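Local coordinates for alanine racemase, biosynthetic (Pseudomonas aeruginosa PAO1, PDB 6A2F), which is a pyridoxal-phosphate-bearing member of the alanine racemase family, a dimer whose subunits pair an N-terminal TIM-type barrel with a C-terminal beta domain, at residues A74-C82 / L96-Q105; P117-M128 / G150-A161. One frame throughout, in Å; residues are numbered along the deposited sequence.

Interaction 1. Residues A74-C82 / L96-Q105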
loop_
_atom_site.group_PDB
_atom_site.type_symbol
_atom_site.label_atom_id
_atom_site.label_comp_id
_atom_site.label_asym_id
_atom_site.label_seq_id
_atom_site.Cartn_x
_atom_site.Cartn_y
_atom_site.Cartn_z
ATOM N N ALA A 74 -15.860 -13.622 -22.449
ATOM C CA ALA A 74 -15.135 -14.476 -21.512
ATOM C C ALA A 74 -15.910 -14.746 -20.220
ATOM O O ALA A 74 -16.698 -13.907 -19.757
ATOM C CB ALA A 74 -13.773 -13.888 -21.192
ATOM N N ARG A 75 -15.682 -15.930 -19.657
ATOM C CA ARG A 75 -16.198 -16.283 -18.341
ATOM C C ARG A 75 -15.522 -15.406 -17.274
ATOM O O ARG A 75 -14.295 -15.344 -17.195
ATOM C CB ARG A 75 -15.948 -17.768 -18.056
ATOM C CG ARG A 75 -16.707 -18.311 -16.856
ATOM C CD ARG A 75 -16.196 -19.678 -16.425
ATOM N NE ARG A 75 -16.714 -20.790 -17.233
ATOM C CZ ARG A 75 -17.726 -21.582 -16.880
ATOM N NH1 ARG A 75 -18.368 -21.386 -15.733
ATOM N NH2 ARG A 75 -18.100 -22.572 -17.678
ATOM N N ILE A 76 -16.334 -14.705 -16.486
ATOM C CA ILE A 76 -15.834 -13.905 -15.364
ATOM C C ILE A 76 -16.491 -14.363 -14.058
ATOM O O ILE A 76 -17.708 -14.283 -13.897
ATOM C CB ILE A 76 -16.051 -12.381 -15.565
ATOM C CG1 ILE A 76 -15.511 -11.908 -16.924
ATOM C CG2 ILE A 76 -15.394 -11.599 -14.433
ATOM C CD1 ILE A 76 -15.984 -10.530 -17.339
ATOM N N LEU A 77 -15.670 -14.847 -13.136
ATOM C CA LEU A 77 -16.135 -15.335 -11.845
ATOM C C LEU A 77 -15.959 -14.286 -10.750
ATOM O O LEU A 77 -14.868 -13.764 -10.560
ATOM C CB LEU A 77 -15.366 -16.602 -11.470
ATOM C CG LEU A 77 -15.539 -17.161 -10.057
ATOM C CD1 LEU A 77 -16.967 -17.630 -9.841
ATOM C CD2 LEU A 77 -14.552 -18.294 -9.822
ATOM N N LEU A 78 -17.046 -13.976 -10.049
ATOM C CA LEU A 78 -16.974 -13.192 -8.820
ATOM C C LEU A 78 -16.659 -14.150 -7.673
ATOM O O LEU A 78 -17.512 -14.942 -7.271
ATOM C CB LEU A 78 -18.301 -12.482 -8.540
ATOM C CG LEU A 78 -18.859 -11.419 -9.491
ATOM C CD1 LEU A 78 -20.310 -11.123 -9.124
ATOM C CD2 LEU A 78 -18.029 -10.146 -9.465
ATOM N N LEU A 79 -15.433 -14.082 -7.161
ATOM C CA LEU A 79 -14.960 -15.014 -6.133
ATOM C C LEU A 79 -15.754 -14.939 -4.826
ATOM O O LEU A 79 -15.970 -15.956 -4.175
ATOM C CB LEU A 79 -13.466 -14.813 -5.860
ATOM C CG LEU A 79 -12.507 -15.205 -6.990
ATOM C CD1 LEU A 79 -11.129 -14.598 -6.771
ATOM C CD2 LEU A 79 -12.416 -16.715 -7.152
ATOM N N GLU A 80 -16.179 -13.734 -4.456
ATOM C CA GLU A 80 -16.932 -13.525 -3.220
ATOM C C GLU A 80 -18.427 -13.355 -3.486
ATOM O O GLU A 80 -19.199 -13.103 -2.559
ATOM C CB GLU A 80 -16.398 -12.305 -2.461
ATOM C CG GLU A 80 -14.949 -12.428 -2.012
ATOM C CD GLU A 80 -14.382 -11.111 -1.508
ATOM O OE1 GLU A 80 -15.122 -10.359 -0.827
ATOM O OE2 GLU A 80 -13.193 -10.828 -1.792
ATOM N N GLY A 81 -18.826 -13.497 -4.750
ATOM C CA GLY A 81 -20.202 -13.252 -5.167
ATOM C C GLY A 81 -20.591 -11.787 -5.057
ATOM O O GLY A 81 -19.728 -10.905 -4.982
ATOM N N CYS A 82 -21.898 -11.535 -5.042
ATOM C CA CYS A 82 -22.436 -10.187 -4.894
ATOM C C CYS A 82 -22.559 -9.794 -3.423
ATOM O O CYS A 82 -22.981 -10.604 -2.591
ATOM C CB CYS A 82 -23.801 -10.076 -5.583
ATOM S SG CYS A 82 -23.740 -10.256 -7.380
ATOM N N LEU A 96 -22.039 -12.584 -15.541
ATOM C CA LEU A 96 -21.005 -13.034 -14.617
ATOM C C LEU A 96 -21.363 -14.345 -13.937
ATOM O O LEU A 96 -22.545 -14.671 -13.771
ATOM C CB LEU A 96 -20.740 -11.967 -13.552
ATOM C CG LEU A 96 -20.361 -10.556 -14.014
ATOM C CD1 LEU A 96 -20.179 -9.658 -12.805
ATOM C CD2 LEU A 96 -19.107 -10.562 -14.871
ATOM N N ASP A 97 -20.330 -15.095 -13.562
ATOM C CA ASP A 97 -20.493 -16.274 -12.724
ATOM C C ASP A 97 -20.620 -15.827 -11.281
ATOM O O ASP A 97 -19.767 -15.093 -10.773
ATOM C CB ASP A 97 -19.302 -17.218 -12.861
ATOM C CG ASP A 97 -19.352 -18.052 -14.119
ATOM O OD1 ASP A 97 -20.020 -17.653 -15.101
ATOM O OD2 ASP A 97 -18.711 -19.122 -14.123
ATOM N N LEU A 98 -21.681 -16.274 -10.624
ATOM C CA LEU A 98 -21.928 -15.891 -9.247
ATOM C C LEU A 98 -21.404 -16.935 -8.272
ATOM O O LEU A 98 -21.316 -18.122 -8.599
ATOM C CB LEU A 98 -23.419 -15.649 -9.010
ATOM C CG LEU A 98 -24.122 -14.621 -9.903
ATOM C CD1 LEU A 98 -25.591 -14.534 -9.524
ATOM C CD2 LEU A 98 -23.456 -13.252 -9.833
ATOM N N VAL A 99 -21.034 -16.463 -7.084
ATOM C CA VAL A 99 -20.728 -17.315 -5.950
ATOM C C VAL A 99 -21.791 -17.102 -4.869
ATOM O O VAL A 99 -22.213 -15.967 -4.615
ATOM C CB VAL A 99 -19.301 -17.048 -5.403
ATOM C CG1 VAL A 99 -19.174 -17.453 -3.943
ATOM C CG2 VAL A 99 -18.261 -17.783 -6.235
ATOM N N ILE A 100 -22.238 -18.204 -4.265
ATOM C CA ILE A 100 -23.059 -18.158 -3.052
ATOM C C ILE A 100 -22.322 -18.849 -1.892
ATOM O O ILE A 100 -21.996 -20.032 -1.975
ATOM C CB ILE A 100 -24.466 -18.762 -3.274
ATOM C CG1 ILE A 100 -25.234 -17.952 -4.325
ATOM C CG2 ILE A 100 -25.241 -18.802 -1.964
ATOM C CD1 ILE A 100 -26.504 -18.609 -4.821
ATOM N N GLN A 101 -22.069 -18.084 -0.826
ATOM C CA GLN A 101 -21.253 -18.511 0.323
ATOM C C GLN A 101 -22.044 -18.637 1.608
ATOM O O GLN A 101 -21.627 -19.349 2.517
ATOM C CB GLN A 101 -20.179 -17.474 0.630
ATOM C CG GLN A 101 -19.236 -17.164 -0.500
ATOM C CD GLN A 101 -18.568 -15.816 -0.336
ATOM O OE1 GLN A 101 -19.068 -14.931 0.364
ATOM N NE2 GLN A 101 -17.433 -15.649 -0.993
ATOM N N GLY A 102 -23.145 -17.898 1.706
ATOM C CA GLY A 102 -23.894 -17.795 2.951
ATOM C C GLY A 102 -25.387 -17.741 2.721
ATOM O O GLY A 102 -25.843 -17.534 1.595
ATOM N N ALA A 103 -26.144 -17.937 3.799
ATOM C CA ALA A 103 -27.604 -17.947 3.738
ATOM C C ALA A 103 -28.138 -16.592 3.257
ATOM O O ALA A 103 -28.998 -16.536 2.368
ATOM C CB ALA A 103 -28.194 -18.324 5.093
ATOM N N GLU A 104 -27.605 -15.510 3.826
ATOM C CA GLU A 104 -28.034 -14.158 3.465
ATOM C C GLU A 104 -27.839 -13.908 1.965
ATOM O O GLU A 104 -28.774 -13.499 1.271
ATOM C CB GLU A 104 -27.304 -13.097 4.307
ATOM C CG GLU A 104 -27.484 -13.226 5.820
ATOM C CD GLU A 104 -26.542 -14.245 6.466
ATOM O OE1 GLU A 104 -25.528 -14.634 5.840
ATOM O OE2 GLU A 104 -26.813 -14.658 7.617
ATOM N N GLN A 105 -26.632 -14.187 1.472
ATOM C CA GLN A 105 -26.294 -14.024 0.059
ATOM C C GLN A 105 -27.166 -14.898 -0.844
ATOM O O GLN A 105 -27.698 -14.426 -1.847
ATOM C CB GLN A 105 -24.816 -14.344 -0.165
ATOM C CG GLN A 105 -24.299 -14.025 -1.555
ATOM C CD GLN A 105 -22.809 -14.251 -1.671
ATOM O OE1 GLN A 105 -22.320 -15.362 -1.471
ATOM N NE2 GLN A 105 -22.075 -13.195 -2.001
HETATM O O HOH W 1 -19.189 -15.470 -16.648
HETATM O O HOH W 2 -23.880 -13.738 -5.138
#
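Asp97 and Arg75 meet in a salt bridge across the contact, and the buried aspartate can be followed outward from the backbone. CB rests against the Leu77 side chain, 3.8 Å from its CD1. With CG beside the backbone N and anti to the carbonyl carbon (chi1 -79°), the carboxylate lies next to the aliphatic CG and CD of Arg75. OD2 offers its syn lone pair to Arg75 NH1 at 2.8 Å; the guanidinium and carboxylate planes stand 87° apart, and Trp121 NE1 is a second donor to OD2. OD1 accepts from Asn119 ND2 and from a water that also binds Ile76 N. The backbone of Asp97 makes a single bridge, its N to Ile76 O (2.8 Å) and its O to Leu78 N (3.0 Å). Beyond it a second water links Cys82 N to Val99 O. Glycine suits position 81, where phi is positive and Gly81 CA sits 3.4 Å from Val99 O. Branched apolar residues Ile76, Leu78, Leu96 and Leu98 pack together beneath helices 61-70 and 87-93. At the far end Gln105 NE2 spends both protons in its amide plane, on Glu80 O (2.9 Å) and Cys82 O (2.8 Å), while OE1 accepts from Gln101 N. A carboxylate with this many donors is probably ionised, so an ion pair supports the single bridge between the strands, while a neutral amide ties the loop after strand 75-78 to the start of helix 103-112.

Interaction 2. Residues P117-M128 / G150-A161; sequences PLNVWLKLDSGM and GVRELNLISHFA
Leu118 and Gly150 begin a parallel ladder in which seven backbone hydrogen bonds, from Leu118 N to Gly150 O through Leu124 N to Ile157 O, tie the two chains. The pairing slips by one residue between Leu118 and Val120, a beta bulge at the corner near Arg152.

Polar side chains gather at that bulge. The extended Arg152 runs alongside Asn119 and gives NH2 to its OD1 at 2.9 Å, on a lone pair and at the guanidinium edge. The Asn119 amide also stacks on the Glu153 carboxylate, their planes 20° apart. Glu153 OE1 receives Asn155 ND2 at 3.0 Å and forms a salt bridge with Arg75, so an acid here serves two donors. At the other end Ser126 OG donates to Ser158 OG (2.9 Å), which in turn donates to Leu124 O (2.6 Å); a serine hydroxyl can accept one bond and give another.

Over one face of Trp121, Asn155 CB lies 3.7 Å from the centroid of the six-membered ring, a CH-pi contact, with ND2 above the same face nearer the rim. Trp121 NE1 turns to Asp97 instead.

Apolar contacts fill the opposite sheet face. Val120 CG1 and Leu122 CG each meet Leu154 CD1 at 4.0 Å, and Leu124 meets Leu156, the leucines being covered by helix 135-145, and Leu124 and Leu156 also by helix 169-179. Past the strands, the unbranched Met128 side chain, bent at chi2 and chi3, brings CE to the edge of the His159 ring, whose NE2 is hydrogen-bonded to Tyr254 OH of the second subunit, a residue lining a D-lysine pocket.

Strand 118-123, helix 135-145 and strand 151-157 thus form a beta-alpha-beta unit characteristic of the TIM barrel, with leucines facing the helices and Trp121, Lys123, Asn155 and Ile157 on the inner face.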
loop_
_atom_site.group_PDB
_atom_site.type_symbol
_atom_site.label_atom_id
_atom_site.label_comp_id
_atom_site.label_asym_id
_atom_site.label_seq_id
_atom_site.Cartn_x
_atom_site.Cartn_y
_atom_site.Cartn_z
ATOM N N PRO A 117 -30.509 -16.816 -16.819
ATOM C CA PRO A 117 -29.838 -17.735 -15.902
ATOM C C PRO A 117 -28.322 -17.515 -15.914
ATOM O O PRO A 117 -27.751 -17.183 -16.949
ATOM C CB PRO A 117 -30.202 -19.121 -16.454
ATOM C CG PRO A 117 -30.514 -18.895 -17.892
ATOM C CD PRO A 117 -31.096 -17.513 -17.980
ATOM N N LEU A 118 -27.688 -17.686 -14.760
ATOM C CA LEU A 118 -26.251 -17.473 -14.634
ATOM C C LEU A 118 -25.569 -18.697 -14.023
ATOM O O LEU A 118 -26.222 -19.519 -13.368
ATOM C CB LEU A 118 -25.974 -16.223 -13.789
ATOM C CG LEU A 118 -26.464 -14.861 -14.301
ATOM C CD1 LEU A 118 -26.453 -13.854 -13.166
ATOM C CD2 LEU A 118 -25.636 -14.351 -15.473
ATOM N N ASN A 119 -24.263 -18.825 -14.249
ATOM C CA ASN A 119 -23.496 -19.885 -13.603
ATOM C C ASN A 119 -23.340 -19.548 -12.126
ATOM O O ASN A 119 -22.970 -18.424 -11.769
ATOM C CB ASN A 119 -22.129 -20.080 -14.263
ATOM C CG ASN A 119 -22.233 -20.433 -15.733
ATOM O OD1 ASN A 119 -23.181 -21.084 -16.173
ATOM N ND2 ASN A 119 -21.245 -20.005 -16.501
ATOM N N VAL A 120 -23.658 -20.524 -11.280
ATOM C CA VAL A 120 -23.621 -20.365 -9.834
ATOM C C VAL A 120 -22.604 -21.343 -9.249
ATOM O O VAL A 120 -22.668 -22.549 -9.509
ATOM C CB VAL A 120 -25.016 -20.598 -9.205
ATOM C CG1 VAL A 120 -24.938 -20.568 -7.686
ATOM C CG2 VAL A 120 -26.016 -19.559 -9.701
ATOM N N TRP A 121 -21.657 -20.807 -8.482
ATOM C CA TRP A 121 -20.667 -21.606 -7.769
ATOM C C TRP A 121 -20.986 -21.551 -6.281
ATOM O O TRP A 121 -20.940 -20.480 -5.665
ATOM C CB TRP A 121 -19.255 -21.062 -8.011
ATOM C CG TRP A 121 -18.796 -21.112 -9.445
ATOM C CD1 TRP A 121 -19.225 -20.320 -10.475
ATOM C CD2 TRP A 121 -17.809 -21.994 -10.001
ATOM N NE1 TRP A 121 -18.572 -20.657 -11.637
ATOM C CE2 TRP A 121 -17.694 -21.677 -11.377
ATOM C CE3 TRP A 121 -17.011 -23.021 -9.474
ATOM C CZ2 TRP A 121 -16.815 -22.358 -12.234
ATOM C CZ3 TRP A 121 -16.136 -23.699 -10.330
ATOM C CH2 TRP A 121 -16.043 -23.357 -11.691
ATOM N N LEU A 122 -21.332 -22.702 -5.714
ATOM C CA LEU A 122 -21.603 -22.812 -4.289
ATOM C C LEU A 122 -20.285 -22.992 -3.568
ATOM O O LEU A 122 -19.491 -23.867 -3.925
ATOM C CB LEU A 122 -22.528 -24.002 -3.993
ATOM C CG LEU A 122 -24.006 -23.919 -4.373
ATOM C CD1 LEU A 122 -24.682 -25.266 -4.168
ATOM C CD2 LEU A 122 -24.713 -22.843 -3.562
ATOM N N LYS A 123 -20.050 -22.162 -2.557
ATOM C CA LYS A 123 -18.787 -22.202 -1.838
ATOM C C LYS A 123 -18.858 -23.039 -0.578
ATOM O O LYS A 123 -19.632 -22.754 0.336
ATOM C CB LYS A 123 -18.277 -20.794 -1.517
ATOM C CG LYS A 123 -16.873 -20.789 -0.918
ATOM C CD LYS A 123 -16.308 -19.390 -0.768
ATOM C CE LYS A 123 -15.992 -18.767 -2.117
ATOM N NZ LYS A 123 -15.434 -17.400 -1.940
ATOM N N LEU A 124 -18.031 -24.073 -0.548
ATOM C CA LEU A 124 -17.837 -24.884 0.637
ATOM C C LEU A 124 -16.758 -24.271 1.517
ATOM O O LEU A 124 -15.668 -23.930 1.042
ATOM C CB LEU A 124 -17.427 -26.306 0.236
ATOM C CG LEU A 124 -16.945 -27.255 1.335
ATOM C CD1 LEU A 124 -18.097 -27.688 2.234
ATOM C CD2 LEU A 124 -16.254 -28.455 0.715
ATOM N N ASP A 125 -17.021 -24.232 2.815
ATOM C CA ASP A 125 -16.010 -23.812 3.755
ATOM C C ASP A 125 -15.452 -25.157 4.198
ATOM O O ASP A 125 -16.118 -25.907 4.896
ATOM C CB ASP A 125 -16.624 -23.072 4.936
ATOM C CG ASP A 125 -15.622 -22.810 6.046
ATOM O OD1 ASP A 125 -14.417 -22.995 5.828
ATOM O OD2 ASP A 125 -16.048 -22.417 7.143
ATOM N N SER A 126 -14.236 -25.463 3.775
ATOM C CA SER A 126 -13.609 -26.740 4.098
ATOM C C SER A 126 -12.555 -26.711 5.203
ATOM O O SER A 126 -11.906 -27.713 5.459
ATOM C CB SER A 126 -13.042 -27.395 2.840
ATOM O OG SER A 126 -12.072 -26.582 2.228
ATOM N N GLY A 127 -12.415 -25.583 5.884
ATOM C CA GLY A 127 -11.422 -25.464 6.934
ATOM C C GLY A 127 -10.803 -24.089 7.063
ATOM O O GLY A 127 -10.166 -23.797 8.058
ATOM N N MET A 128 -11.006 -23.236 6.064
ATOM C CA MET A 128 -10.546 -21.844 6.102
ATOM C C MET A 128 -11.292 -21.083 7.199
ATOM O O MET A 128 -10.736 -20.228 7.875
ATOM C CB MET A 128 -10.766 -21.158 4.763
ATOM C CG MET A 128 -9.522 -21.016 3.909
ATOM S SD MET A 128 -8.474 -19.640 4.397
ATOM C CE MET A 128 -7.941 -19.072 2.799
ATOM N N GLY A 150 -33.157 -19.616 -12.558
ATOM C CA GLY A 150 -32.110 -18.599 -12.637
ATOM C C GLY A 150 -30.698 -19.166 -12.591
ATOM O O GLY A 150 -29.723 -18.417 -12.605
ATOM N N VAL A 151 -30.582 -20.481 -12.528
ATOM C CA VAL A 151 -29.278 -21.113 -12.467
ATOM C C VAL A 151 -28.969 -21.833 -13.765
ATOM O O VAL A 151 -29.757 -22.638 -14.234
ATOM C CB VAL A 151 -29.200 -22.138 -11.322
ATOM C CG1 VAL A 151 -27.869 -22.861 -11.353
ATOM C CG2 VAL A 151 -29.428 -21.474 -9.977
ATOM N N ARG A 152 -27.830 -21.523 -14.363
ATOM C CA ARG A 152 -27.458 -22.197 -15.584
ATOM C C ARG A 152 -26.525 -23.350 -15.242
ATOM O O ARG A 152 -26.820 -24.500 -15.502
ATOM C CB ARG A 152 -26.772 -21.208 -16.516
ATOM C CG ARG A 152 -26.307 -21.792 -17.830
ATOM C CD ARG A 152 -25.519 -20.759 -18.609
ATOM N NE ARG A 152 -24.981 -21.309 -19.842
ATOM C CZ ARG A 152 -23.854 -22.000 -19.918
ATOM N NH1 ARG A 152 -23.444 -22.466 -21.080
ATOM N NH2 ARG A 152 -23.143 -22.229 -18.829
ATOM N N GLU A 153 -25.449 -23.043 -14.546
ATOM C CA GLU A 153 -24.497 -24.053 -14.149
ATOM C C GLU A 153 -24.476 -24.071 -12.652
ATOM O O GLU A 153 -24.429 -23.024 -12.033
ATOM C CB GLU A 153 -23.088 -23.680 -14.602
ATOM C CG GLU A 153 -22.550 -24.367 -15.839
ATOM C CD GLU A 153 -21.113 -23.972 -16.125
ATOM O OE1 GLU A 153 -20.510 -23.284 -15.295
ATOM O OE2 GLU A 153 -20.574 -24.340 -17.177
ATOM N N LEU A 154 -24.580 -25.247 -12.059
ATOM C CA LEU A 154 -24.427 -25.313 -10.611
ATOM C C LEU A 154 -23.085 -25.980 -10.317
ATOM O O LEU A 154 -22.827 -27.099 -10.764
ATOM C CB LEU A 154 -25.596 -26.039 -9.938
ATOM C CG LEU A 154 -25.672 -25.903 -8.408
ATOM C CD1 LEU A 154 -25.687 -24.445 -7.955
ATOM C CD2 LEU A 154 -26.877 -26.649 -7.846
ATOM N N ASN A 155 -22.233 -25.268 -9.587
ATOM C CA ASN A 155 -20.829 -25.639 -9.435
ATOM C C ASN A 155 -20.390 -25.699 -7.975
ATOM O O ASN A 155 -21.111 -25.241 -7.081
ATOM C CB ASN A 155 -19.941 -24.655 -10.210
ATOM C CG ASN A 155 -20.271 -24.606 -11.691
ATOM O OD1 ASN A 155 -20.781 -25.570 -12.262
ATOM N ND2 ASN A 155 -19.981 -23.479 -12.322
ATOM N N LEU A 156 -19.213 -26.277 -7.738
ATOM C CA LEU A 156 -18.645 -26.346 -6.395
ATOM C C LEU A 156 -17.272 -25.677 -6.329
ATOM O O LEU A 156 -16.414 -25.904 -7.192
ATOM C CB LEU A 156 -18.563 -27.798 -5.907
ATOM C CG LEU A 156 -17.994 -28.050 -4.502
ATOM C CD1 LEU A 156 -18.937 -27.553 -3.416
ATOM C CD2 LEU A 156 -17.659 -29.521 -4.295
ATOM N N ILE A 157 -17.076 -24.857 -5.298
ATOM C CA ILE A 157 -15.804 -24.168 -5.075
ATOM C C ILE A 157 -15.408 -24.181 -3.587
ATOM O O ILE A 157 -16.257 -24.033 -2.701
ATOM C CB ILE A 157 -15.797 -22.728 -5.677
ATOM C CG1 ILE A 157 -14.378 -22.134 -5.676
ATOM C CG2 ILE A 157 -16.792 -21.812 -4.965
ATOM C CD1 ILE A 157 -14.249 -20.793 -6.369
ATOM N N SER A 158 -14.120 -24.400 -3.333
ATOM C CA SER A 158 -13.542 -24.260 -2.005
ATOM C C SER A 158 -12.091 -23.813 -2.140
ATOM O O SER A 158 -11.536 -23.814 -3.242
ATOM C CB SER A 158 -13.641 -25.566 -1.216
ATOM O OG SER A 158 -13.621 -25.314 0.177
ATOM N N HIS A 159 -11.480 -23.438 -1.024
ATOM C CA HIS A 159 -10.163 -22.813 -1.041
ATOM C C HIS A 159 -9.312 -23.302 0.137
ATOM O O HIS A 159 -9.789 -23.336 1.273
ATOM C CB HIS A 159 -10.327 -21.286 -1.009
ATOM C CG HIS A 159 -9.056 -20.525 -1.231
ATOM N ND1 HIS A 159 -8.478 -20.383 -2.476
ATOM C CD2 HIS A 159 -8.262 -19.846 -0.370
ATOM C CE1 HIS A 159 -7.379 -19.657 -2.369
ATOM N NE2 HIS A 159 -7.226 -19.319 -1.100
ATOM N N PHE A 160 -8.063 -23.684 -0.149
ATOM C CA PHE A 160 -7.126 -24.207 0.857
ATOM C C PHE A 160 -6.596 -23.118 1.776
ATOM O O PHE A 160 -6.460 -21.969 1.361
ATOM C CB PHE A 160 -5.920 -24.865 0.183
ATOM C CG PHE A 160 -6.200 -26.214 -0.419
ATOM C CD1 PHE A 160 -6.592 -27.287 0.377
ATOM C CD2 PHE A 160 -6.026 -26.424 -1.785
ATOM C CE1 PHE A 160 -6.825 -28.536 -0.179
ATOM C CE2 PHE A 160 -6.256 -27.672 -2.346
ATOM C CZ PHE A 160 -6.656 -28.729 -1.544
ATOM N N ALA A 161 -6.269 -23.487 3.013
ATOM C CA ALA A 161 -5.673 -22.547 3.974
ATOM C C ALA A 161 -4.146 -22.667 4.089
ATOM O O ALA A 161 -3.473 -21.720 4.504
ATOM C CB ALA A 161 -6.320 -22.704 5.347
HETATM O O HOH W 3 -12.379 -23.368 2.902
#

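The centres of the two contacts lie about 8 Å apart within the N-terminal domain, and they follow in series along the chain, helix 103-112 leading from interaction 1 into strand 118-123 of interaction 2. Strands 98-100 and 118-123 are neighbours in one parallel sheet, with Leu98 O about 2.7 Å from Trp121 N. Interaction 1 joins that sheet to the one edged by strand 75-78, whereas interaction 2 lies within it; together they continue the barrel wall across four strands. Inside, Lys123 NZ reaches Leu79 O at 2.7 Å and hydrogen-bonds a malonate ion, probably from the crystallisation liquor. Both contacts touch the second subunit, consistent with a dimer in which barrel and partner meet near the ligand pockets.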